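Side-chain contacts in obscurin (PDB 4C4K), which is a giant muscle protein, probably a scaffold with Rho-exchange and kinase activities, whose first immunoglobulin domain probably docks partner proteins: residues 24-29 against 36-41; 32-37 against 58-63; 49-54 against 69-74; 62-67 against 90-95. All blocks are in the same frame, centred on the assembly; numbering follows the deposited sequence. Where two conformers were deposited one is given.

Contact 1 (24-29 against 36-41); sequences LSCQIV and VSWEKD. With EDO (1,2-ethanediol), chain F.
W38 lays the far rim of its indole against segment 24-29, where CH2 lies 4.0 Å from L24 CB and 4.1 Å from C26 SG. The leucine side chain crosses the six-membered ring obliquely. The cysteine sulfur forms a slanting sulfur-aromatic contact, 5.0 Å from SG to the centroid of that ring. With CG of W38 anti to the carbonyl carbon (chi1 -64°), the flat ring is sent into the interior, where its size lets it reach both L24 and C26 from the facing sheet. In this crystal W38 NE1 donates to O2 of an ethanediol, probably from the crystallisation liquor, at 2.9 Å. With a phenylalanine at W38, C26 SG and L24 CB would probably face a gap, and the diol would lose its N-H donor. One end of the contact is purely aliphatic, I28 CD1 meeting V36 CG1 tip to tip at 3.8 Å, and branched residues suit such extended backbone. This is the core of an immunoglobulin domain, in which a tryptophan packs beside the cysteine position. The contact bridges the two sheets: strand 22-31 lies between 3-14 and 59-64, strand 35-40 between 43-44 and 73-80, and C26 also touches C77 of strand 73-80.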
# COMPACT_ATOMS: atom_id res chain seq x y z
N LEU A 24 3.21 -5.80 12.46
CA LEU A 24 2.89 -5.44 11.09
C LEU A 24 3.91 -6.13 10.22
O LEU A 24 5.11 -6.04 10.49
CB LEU A 24 2.99 -3.89 10.94
CG LEU A 24 1.75 -3.02 11.36
CD1 LEU A 24 1.31 -3.24 12.81
CD2 LEU A 24 2.02 -1.56 11.14
N SER A 25 3.46 -6.85 9.20
CA SER A 25 4.38 -7.56 8.31
C SER A 25 3.89 -7.63 6.88
O SER A 25 2.69 -7.51 6.61
CB SER A 25 4.64 -8.98 8.83
OG SER A 25 3.46 -9.75 8.69
N CYS A 26 4.85 -7.83 5.97
CA CYS A 26 4.60 -8.06 4.55
C CYS A 26 5.77 -8.73 3.87
O CYS A 26 6.90 -8.69 4.36
CB CYS A 26 4.19 -6.78 3.83
SG CYS A 26 5.33 -5.42 4.10
N GLN A 27 5.50 -9.33 2.73
CA GLN A 27 6.45 -10.04 1.93
C GLN A 27 6.72 -9.22 0.69
O GLN A 27 5.79 -8.87 -0.04
CB GLN A 27 5.90 -11.41 1.57
CG GLN A 27 6.97 -12.33 1.01
CD GLN A 27 6.51 -13.75 0.91
OE1 GLN A 27 5.32 -14.06 0.93
NE2 GLN A 27 7.47 -14.65 0.80
N ILE A 28 7.99 -8.84 0.50
CA ILE A 28 8.42 -7.95 -0.59
C ILE A 28 9.61 -8.56 -1.34
O ILE A 28 10.57 -8.98 -0.71
CB ILE A 28 8.81 -6.54 -0.02
CG1 ILE A 28 7.67 -5.88 0.81
CG2 ILE A 28 9.30 -5.62 -1.13
CD1 ILE A 28 8.13 -4.81 1.81
N VAL A 29 9.60 -8.49 -2.69
CA VAL A 29 10.70 -8.96 -3.54
C VAL A 29 11.09 -7.86 -4.52
O VAL A 29 10.27 -6.99 -4.81
CB VAL A 29 10.40 -10.31 -4.28
CG1 VAL A 29 10.35 -11.50 -3.31
CG2 VAL A 29 9.14 -10.22 -5.14
N VAL A 36 13.68 -1.28 2.69
CA VAL A 36 12.30 -1.22 3.18
C VAL A 36 12.19 -0.34 4.42
O VAL A 36 12.99 -0.48 5.34
CB VAL A 36 11.70 -2.64 3.40
CG1 VAL A 36 10.31 -2.59 4.04
CG2 VAL A 36 11.69 -3.44 2.10
N SER A 37 11.20 0.54 4.44
CA SER A 37 10.98 1.43 5.57
C SER A 37 9.48 1.59 5.83
O SER A 37 8.67 1.35 4.93
CB SER A 37 11.64 2.79 5.32
OG SER A 37 11.07 3.41 4.19
N TRP A 38 9.12 2.06 7.02
CA TRP A 38 7.75 2.27 7.44
C TRP A 38 7.54 3.75 7.74
O TRP A 38 8.43 4.40 8.29
CB TRP A 38 7.42 1.41 8.69
CG TRP A 38 7.50 -0.07 8.43
CD1 TRP A 38 8.61 -0.85 8.46
CD2 TRP A 38 6.40 -0.94 8.10
NE1 TRP A 38 8.29 -2.15 8.18
CE2 TRP A 38 6.94 -2.24 7.95
CE3 TRP A 38 5.02 -0.75 7.93
CZ2 TRP A 38 6.14 -3.35 7.65
CZ3 TRP A 38 4.23 -1.85 7.60
CH2 TRP A 38 4.78 -3.13 7.48
N GLU A 39 6.38 4.28 7.38
CA GLU A 39 6.06 5.68 7.64
C GLU A 39 4.70 5.80 8.28
O GLU A 39 3.79 5.05 7.94
CB GLU A 39 6.08 6.52 6.33
CG GLU A 39 7.48 6.69 5.76
CD GLU A 39 7.59 7.22 4.34
OE1 GLU A 39 6.62 7.84 3.85
OE2 GLU A 39 8.67 7.04 3.74
N LYS A 40 4.56 6.75 9.20
CA LYS A 40 3.30 7.11 9.85
C LYS A 40 3.31 8.63 9.96
O LYS A 40 4.32 9.19 10.35
CB LYS A 40 3.14 6.46 11.22
CG LYS A 40 1.71 6.64 11.70
CD LYS A 40 1.48 6.09 13.06
CE LYS A 40 0.22 6.64 13.67
NZ LYS A 40 0.49 7.87 14.45
N ASP A 41 2.19 9.28 9.57
CA ASP A 41 2.05 10.75 9.54
C ASP A 41 3.15 11.38 8.64
O ASP A 41 3.73 12.41 8.99
CB ASP A 41 2.00 11.35 10.96
CG ASP A 41 0.96 10.72 11.87
OD1 ASP A 41 -0.18 10.50 11.40
OD2 ASP A 41 1.29 10.43 13.05
C1 EDO F . 12.97 -3.93 8.23
O1 EDO F . 13.99 -3.42 7.41
C2 EDO F . 11.64 -3.27 7.82
O2 EDO F . 10.61 -3.81 8.62

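Contact 2 (32-37 against 58-63). With EDO (1,2-ethanediol), chain G; EDO (1,2-ethanediol), chain F.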
# COMPACT_ATOMS: atom_id res chain seq x y z
N PRO A 32 17.75 -5.17 -7.63
CA PRO A 32 18.38 -5.55 -6.34
C PRO A 32 17.42 -5.58 -5.15
O PRO A 32 16.32 -5.04 -5.23
CB PRO A 32 19.45 -4.46 -6.14
CG PRO A 32 19.70 -3.91 -7.51
CD PRO A 32 18.34 -3.92 -8.14
N THR A 33 17.82 -6.25 -4.05
CA THR A 33 17.01 -6.36 -2.83
C THR A 33 16.63 -4.96 -2.34
O THR A 33 17.51 -4.10 -2.20
CB THR A 33 17.72 -7.20 -1.76
OG1 THR A 33 17.95 -8.50 -2.29
CG2 THR A 33 16.89 -7.34 -0.51
N PRO A 34 15.31 -4.68 -2.18
CA PRO A 34 14.91 -3.30 -1.86
C PRO A 34 15.17 -2.90 -0.42
O PRO A 34 15.12 -3.74 0.47
CB PRO A 34 13.40 -3.29 -2.14
CG PRO A 34 12.96 -4.72 -1.98
CD PRO A 34 14.14 -5.56 -2.41
N GLN A 35 15.38 -1.59 -0.21
CA GLN A 35 15.49 -0.95 1.08
C GLN A 35 14.03 -0.77 1.52
O GLN A 35 13.22 -0.20 0.77
CB GLN A 35 16.18 0.42 0.91
CG GLN A 35 16.45 1.18 2.22
CD GLN A 35 17.14 2.51 1.99
OE1 GLN A 35 18.04 2.64 1.15
NE2 GLN A 35 16.77 3.51 2.77
N VAL A 36 13.68 -1.28 2.69
CA VAL A 36 12.30 -1.22 3.18
C VAL A 36 12.19 -0.34 4.42
O VAL A 36 12.99 -0.48 5.34
CB VAL A 36 11.70 -2.64 3.40
CG1 VAL A 36 10.31 -2.59 4.04
CG2 VAL A 36 11.69 -3.44 2.10
N SER A 37 11.20 0.54 4.44
CA SER A 37 10.98 1.43 5.57
C SER A 37 9.48 1.59 5.83
O SER A 37 8.67 1.35 4.93
CB SER A 37 11.64 2.79 5.32
OG SER A 37 11.07 3.41 4.19
N ASP A 58 12.63 -12.31 2.43
CA ASP A 58 11.69 -11.36 1.80
C ASP A 58 10.55 -10.90 2.77
O ASP A 58 9.60 -10.25 2.33
CB ASP A 58 11.07 -11.98 0.53
CG ASP A 58 10.38 -13.33 0.72
OD1 ASP A 58 10.01 -13.66 1.87
OD2 ASP A 58 10.17 -14.04 -0.29
N LEU A 59 10.60 -11.29 4.06
CA LEU A 59 9.55 -10.91 5.00
C LEU A 59 10.10 -9.80 5.90
O LEU A 59 11.21 -9.93 6.43
CB LEU A 59 9.00 -12.15 5.76
CG LEU A 59 7.83 -11.98 6.81
CD1 LEU A 59 6.52 -11.50 6.17
CD2 LEU A 59 7.53 -13.31 7.52
N TYR A 60 9.37 -8.69 5.98
CA TYR A 60 9.73 -7.46 6.71
C TYR A 60 8.71 -7.17 7.79
O TYR A 60 7.51 -7.24 7.54
CB TYR A 60 9.85 -6.27 5.75
CG TYR A 60 10.91 -6.49 4.69
CD1 TYR A 60 10.65 -7.26 3.56
CD2 TYR A 60 12.18 -5.93 4.82
CE1 TYR A 60 11.61 -7.45 2.57
CE2 TYR A 60 13.15 -6.11 3.83
CZ TYR A 60 12.87 -6.89 2.72
OH TYR A 60 13.81 -7.09 1.74
N ARG A 61 9.19 -6.81 8.97
CA ARG A 61 8.34 -6.63 10.14
C ARG A 61 8.59 -5.31 10.88
O ARG A 61 9.73 -4.84 11.01
CB ARG A 61 8.58 -7.82 11.09
CG ARG A 61 7.66 -7.92 12.32
CD ARG A 61 7.83 -9.26 13.06
NE ARG A 61 7.65 -10.38 12.12
CZ ARG A 61 6.48 -10.81 11.67
NH1 ARG A 61 5.34 -10.32 12.15
NH2 ARG A 61 6.44 -11.79 10.77
N LEU A 62 7.49 -4.74 11.38
CA LEU A 62 7.41 -3.64 12.32
C LEU A 62 6.59 -4.12 13.51
O LEU A 62 5.39 -4.34 13.38
CB LEU A 62 6.79 -2.37 11.72
CG LEU A 62 6.54 -1.20 12.74
CD1 LEU A 62 7.85 -0.84 13.51
CD2 LEU A 62 5.95 0.00 12.05
N THR A 63 7.24 -4.28 14.69
CA THR A 63 6.52 -4.68 15.90
C THR A 63 6.42 -3.46 16.79
O THR A 63 7.41 -2.77 16.98
CB THR A 63 7.22 -5.84 16.63
OG1 THR A 63 7.22 -6.97 15.76
CG2 THR A 63 6.53 -6.22 17.94
C1 EDO G . 11.12 -10.85 10.51
O1 EDO G . 10.58 -10.66 11.80
C2 EDO G . 9.95 -11.21 9.62
O2 EDO G . 9.27 -12.35 10.17
C1 EDO F . 12.97 -3.93 8.23
O1 EDO F . 13.99 -3.42 7.41
C2 EDO F . 11.64 -3.27 7.82
O2 EDO F . 10.61 -3.81 8.62
O HOH W 1 16.35 -4.90 2.43
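Y60 and V36 press together between the two sheets of an immunoglobulin I-set sandwich, and segment 58-63 brings the tyrosine there as it leaves a turn. D58 stands in that turn; its carbonyl pairs with the backbone of I28, and its carboxylate has a weak hydrogen bond from Q27, a polar role suited to a partly exposed turn. L59, next along, faces the other way and rests its CD2 on an ethanediol, probably from the crystallisation liquor. Y60 CG, anti to the carbonyl carbon (chi1 -60°), carries the ring inward, where it lies across V36. CG2 of V36 stands over one face, 3.6 Å from the centroid of the Y60 ring and 16° off its normal, a CH-pi contact, while V36 CB lies 3.6 Å from Y60 CD2. A tyrosine suits this margin because its flat ring can be buried while its hydroxyl reaches the loop at T33 and P34, where Y60 OH passes the T33 CG2 methyl at 3.8 Å and approaches a water. That water donates to P34 O at 2.6 Å, but its bond to the hydroxyl is long and weak. R61 points outward again; its chain bends at chi3 (-54°), and R61 NH2 donates to O2 of the ethanediol beside L59 at 2.9 Å. R61 O accepts from O2 of the second diol, 2.7 Å away. L62 then returns to the interior beside L53 and Y75, and T63 faces out, where its OG1 is hydrogen-bonded to T23 OG1, which R61 NH1 also reaches.

Contact 3 (49-54 against 69-74); sequences ARFRLA and LGDSGQ. With EDO (1,2-ethanediol), chain I.
R50 stretches across to D71 and grips its carboxylate with both terminal nitrogens. At the base of the arginine, CB and CG lie alongside an ethanediol, probably from the crystallisation liquor, R50 CB being 3.9 Å from the diol C1. NE passes near the same molecule, and a bend at chi3 (-56°) swings the guanidinium toward the acid. There the grip is end-on: R50 NH1 donates to D71 OD2 at 2.9 Å, and NH2 to D71 OD1 at 3.0 Å. The second bond is nearly straight and uses the syn lone pair of OD1. The two flat groups are almost coplanar, 21° apart, which lets both N-H groups point at the two oxygens. F51 lays CE1 over one face of the guanidinium, and its CZ comes 3.7 Å from D71 OD1, the carboxylate oxygen standing at the ring edge. R50 NH1 also bonds L65 O, while D71 OD2 also accepts from A68 N, so each charged group has a further partner. With a leucine at R50, the buried D71 carboxylate would probably lose its countercharge and be held less firmly. D71 O in turn accepts from Y75 OH, the tyrosine corner, and G73 has backbone angles that call for glycine. Arginine-aspartate bridge and tyrosine corner together are hallmarks of immunoglobulin domains of this kind.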
# COMPACT_ATOMS: atom_id res chain seq x y z
N ALA A 49 12.91 1.68 21.74
CA ALA A 49 12.40 0.79 22.78
C ALA A 49 11.03 0.16 22.43
O ALA A 49 10.78 -1.01 22.73
CB ALA A 49 12.33 1.54 24.09
N ARG A 50 10.15 0.92 21.77
CA ARG A 50 8.81 0.42 21.47
C ARG A 50 8.59 0.03 20.02
O ARG A 50 7.59 -0.60 19.73
CB ARG A 50 7.75 1.45 21.88
CG ARG A 50 7.73 1.86 23.34
CD ARG A 50 6.37 2.42 23.74
NE ARG A 50 5.94 3.54 22.89
CZ ARG A 50 4.92 3.49 22.03
NH1 ARG A 50 4.25 2.36 21.85
NH2 ARG A 50 4.59 4.56 21.33
N PHE A 51 9.49 0.40 19.10
CA PHE A 51 9.36 0.14 17.66
C PHE A 51 10.49 -0.75 17.23
O PHE A 51 11.66 -0.36 17.33
CB PHE A 51 9.34 1.45 16.86
CG PHE A 51 8.10 2.26 17.17
CD1 PHE A 51 8.07 3.13 18.26
CD2 PHE A 51 6.95 2.13 16.39
CE1 PHE A 51 6.89 3.83 18.58
CE2 PHE A 51 5.79 2.85 16.69
CZ PHE A 51 5.77 3.69 17.79
N ARG A 52 10.16 -1.98 16.80
CA ARG A 52 11.17 -2.96 16.42
C ARG A 52 11.05 -3.34 14.97
O ARG A 52 10.01 -3.80 14.55
CB ARG A 52 11.09 -4.21 17.31
CG ARG A 52 10.95 -3.89 18.79
CD ARG A 52 12.20 -3.22 19.33
NE ARG A 52 12.16 -3.07 20.78
CZ ARG A 52 12.27 -4.08 21.63
NH1 ARG A 52 12.42 -5.32 21.19
NH2 ARG A 52 12.23 -3.86 22.94
N LEU A 53 12.13 -3.17 14.23
CA LEU A 53 12.18 -3.48 12.80
C LEU A 53 13.05 -4.69 12.57
O LEU A 53 14.11 -4.83 13.19
CB LEU A 53 12.72 -2.27 12.03
CG LEU A 53 11.86 -1.02 12.07
CD1 LEU A 53 12.72 0.22 11.84
CD2 LEU A 53 10.81 -1.08 11.01
N ALA A 54 12.58 -5.60 11.70
CA ALA A 54 13.33 -6.81 11.40
C ALA A 54 13.01 -7.32 10.02
O ALA A 54 11.98 -6.97 9.44
CB ALA A 54 13.04 -7.89 12.46
N LEU A 69 -2.65 4.98 22.60
CA LEU A 69 -3.70 5.47 21.70
C LEU A 69 -3.14 6.22 20.48
O LEU A 69 -3.62 6.01 19.37
CB LEU A 69 -4.73 6.31 22.46
CG LEU A 69 -5.58 5.58 23.50
CD1 LEU A 69 -6.37 6.58 24.35
CD2 LEU A 69 -6.55 4.59 22.84
N GLY A 70 -2.06 6.99 20.69
CA GLY A 70 -1.35 7.77 19.68
C GLY A 70 -0.70 6.95 18.58
O GLY A 70 -0.35 7.50 17.53
N ASP A 71 -0.54 5.62 18.80
CA ASP A 71 0.02 4.69 17.81
C ASP A 71 -1.02 4.34 16.75
O ASP A 71 -0.67 3.77 15.72
CB ASP A 71 0.53 3.40 18.48
CG ASP A 71 1.69 3.61 19.45
OD1 ASP A 71 2.49 4.56 19.25
OD2 ASP A 71 1.81 2.81 20.41
N SER A 72 -2.31 4.69 16.99
CA SER A 72 -3.37 4.42 16.01
C SER A 72 -3.15 5.21 14.75
O SER A 72 -2.62 6.32 14.80
CB SER A 72 -4.74 4.82 16.57
OG SER A 72 -5.07 4.03 17.71
N GLY A 73 -3.60 4.65 13.63
CA GLY A 73 -3.52 5.34 12.35
C GLY A 73 -3.04 4.47 11.22
O GLY A 73 -3.12 3.25 11.29
N GLN A 74 -2.57 5.11 10.17
CA GLN A 74 -2.15 4.43 8.97
C GLN A 74 -0.65 4.32 8.90
O GLN A 74 0.06 5.33 9.02
CB GLN A 74 -2.71 5.18 7.74
CG GLN A 74 -2.57 4.39 6.46
CD GLN A 74 -2.87 5.25 5.27
OE1 GLN A 74 -2.00 5.92 4.74
NE2 GLN A 74 -4.13 5.28 4.86
C1 EDO I . 9.03 5.06 21.49
O1 EDO I . 8.83 5.85 22.65
C2 EDO I . 10.38 4.31 21.61
O2 EDO I . 10.60 3.49 20.46

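Contact 4 (62-67 against 90-95); sequences LTILDL and VGLQVD. With EDO (1,2-ethanediol), chain H.
L92 meets two side chains of segment 62-67 with a single methyl. Its CD2 lies 3.9 Å from I64 CD1, the two side chains reaching toward each other tip to tip, and 4.0 Å from L67 CD2, where they cross at a slant. A looser touch follows further along, L67 CB to V94 CG2 at 4.2 Å. The chemistry is wholly apolar, and leucine and isoleucine suit it because their long branches can bridge the distance between facing sheets. L92 manages this by holding CG anti to its own amide nitrogen (chi1 179°), which extends CD2 inward. V94 has its first torsion close to eclipsed, so the exact placing of its methyls is less certain. In the next shell, I64 and L92 both lean on Y75, and L67 and L92 both rest on A22. Backbone and side-chain bonds help place the turn: L67 pairs with K20, D66 N donates to D21 OD1, and D66 takes positive phi and psi, which turns the chain so that L67 can face inward. On the other side V94 N is held by S72 OG, while Q93 NE2 reaches V94 O at 3.0 Å from above the carbonyl plane. The contact thus closes one end of the sandwich: strand 59-64 lies between 22-31 and 51-56, whereas 84-92 is the outermost strand of the other sheet within this chain, and its G91 N bonds an acidic side chain of the neighbouring protein chain.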
# COMPACT_ATOMS: atom_id res chain seq x y z
N LEU A 62 7.49 -4.74 11.38
CA LEU A 62 7.41 -3.64 12.32
C LEU A 62 6.59 -4.12 13.51
O LEU A 62 5.39 -4.34 13.38
CB LEU A 62 6.79 -2.37 11.72
CG LEU A 62 6.54 -1.20 12.74
CD1 LEU A 62 7.85 -0.84 13.51
CD2 LEU A 62 5.95 0.00 12.05
N THR A 63 7.24 -4.28 14.69
CA THR A 63 6.52 -4.68 15.90
C THR A 63 6.42 -3.46 16.79
O THR A 63 7.41 -2.77 16.98
CB THR A 63 7.22 -5.84 16.63
OG1 THR A 63 7.22 -6.97 15.76
CG2 THR A 63 6.53 -6.22 17.94
N ILE A 64 5.24 -3.19 17.33
CA ILE A 64 5.02 -2.05 18.24
C ILE A 64 4.71 -2.59 19.60
O ILE A 64 3.73 -3.33 19.74
CB ILE A 64 3.91 -1.08 17.70
CG1 ILE A 64 4.22 -0.70 16.23
CG2 ILE A 64 3.80 0.18 18.59
CD1 ILE A 64 3.05 -0.00 15.44
N LEU A 65 5.52 -2.22 20.61
CA LEU A 65 5.35 -2.71 21.96
C LEU A 65 4.68 -1.67 22.83
O LEU A 65 4.84 -0.47 22.59
CB LEU A 65 6.70 -3.10 22.56
CG LEU A 65 7.54 -4.17 21.80
CD1 LEU A 65 8.82 -4.48 22.58
CD2 LEU A 65 6.74 -5.49 21.65
N ASP A 66 3.93 -2.13 23.83
CA ASP A 66 3.28 -1.25 24.80
C ASP A 66 2.44 -0.17 24.13
O ASP A 66 2.64 1.02 24.37
CB ASP A 66 4.32 -0.66 25.77
CG ASP A 66 3.75 -0.32 27.13
OD1 ASP A 66 2.63 -0.81 27.44
OD2 ASP A 66 4.43 0.41 27.90
N LEU A 67 1.53 -0.59 23.25
CA LEU A 67 0.64 0.29 22.47
C LEU A 67 0.04 1.43 23.25
O LEU A 67 -0.45 1.24 24.35
CB LEU A 67 -0.51 -0.53 21.86
CG LEU A 67 -0.15 -1.57 20.81
CD1 LEU A 67 -1.33 -2.47 20.56
CD2 LEU A 67 0.32 -0.89 19.51
N VAL A 90 -1.45 0.03 5.81
CA VAL A 90 -2.24 -0.80 6.73
C VAL A 90 -2.61 0.09 7.92
O VAL A 90 -1.81 0.94 8.33
CB VAL A 90 -1.48 -2.10 7.14
CG1 VAL A 90 -0.25 -1.80 8.02
CG2 VAL A 90 -2.41 -3.13 7.81
N GLY A 91 -3.82 -0.09 8.43
CA GLY A 91 -4.35 0.64 9.57
C GLY A 91 -4.18 -0.14 10.86
O GLY A 91 -4.16 -1.37 10.87
N LEU A 92 -4.01 0.60 11.94
CA LEU A 92 -3.90 0.07 13.30
C LEU A 92 -4.79 0.93 14.15
O LEU A 92 -4.69 2.16 14.11
CB LEU A 92 -2.44 0.10 13.82
CG LEU A 92 -2.24 -0.45 15.27
CD1 LEU A 92 -2.36 -1.96 15.32
CD2 LEU A 92 -0.88 -0.05 15.83
N GLN A 93 -5.71 0.29 14.86
CA GLN A 93 -6.59 0.97 15.80
C GLN A 93 -6.33 0.38 17.16
O GLN A 93 -6.46 -0.83 17.35
CB GLN A 93 -8.08 0.85 15.42
CG GLN A 93 -9.06 1.54 16.39
CD GLN A 93 -8.90 3.05 16.48
OE1 GLN A 93 -9.37 3.80 15.61
NE2 GLN A 93 -8.26 3.52 17.54
N VAL A 94 -5.86 1.20 18.09
CA VAL A 94 -5.66 0.73 19.45
C VAL A 94 -6.84 1.19 20.29
O VAL A 94 -7.30 2.33 20.11
CB VAL A 94 -4.21 0.87 20.06
CG1 VAL A 94 -3.22 1.50 19.09
CG2 VAL A 94 -4.18 1.53 21.44
N ASP A 95 -7.41 0.27 21.09
CA ASP A 95 -8.59 0.53 21.93
C ASP A 95 -8.20 0.61 23.40
O ASP A 95 -7.41 1.47 23.78
CB ASP A 95 -9.65 -0.56 21.73
CG ASP A 95 -10.18 -0.68 20.31
OD1 ASP A 95 -10.62 0.36 19.75
OD2 ASP A 95 -10.20 -1.81 19.78
C1 EDO H . -6.72 -4.39 20.84
O1 EDO H . -5.52 -4.73 21.50
C2 EDO H . -6.55 -2.98 20.25
O2 EDO H . -6.12 -2.10 21.28

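Contacts 1 and 2 join the two sheets mainly through their strands; contacts 3 and 4 join them at one end, largely through loop and turn residues. Contact 1 lies almost at the centre of the domain and is an aromatic and aliphatic core; contact 2 shares V36 and strand 35-40 with it and carries that packing out toward a loop, where a water and a hydroxyl appear. Contacts 3 and 4 sit about 5 Å apart, centre to centre, on the opposite side of the domain's centre from contact 2. Contact 4 is buried and apolar like contact 1, whereas contacts 2 and 3 are partly buried and contact 3 is held by charge. Strand 59-64 serves contacts 2 and 4.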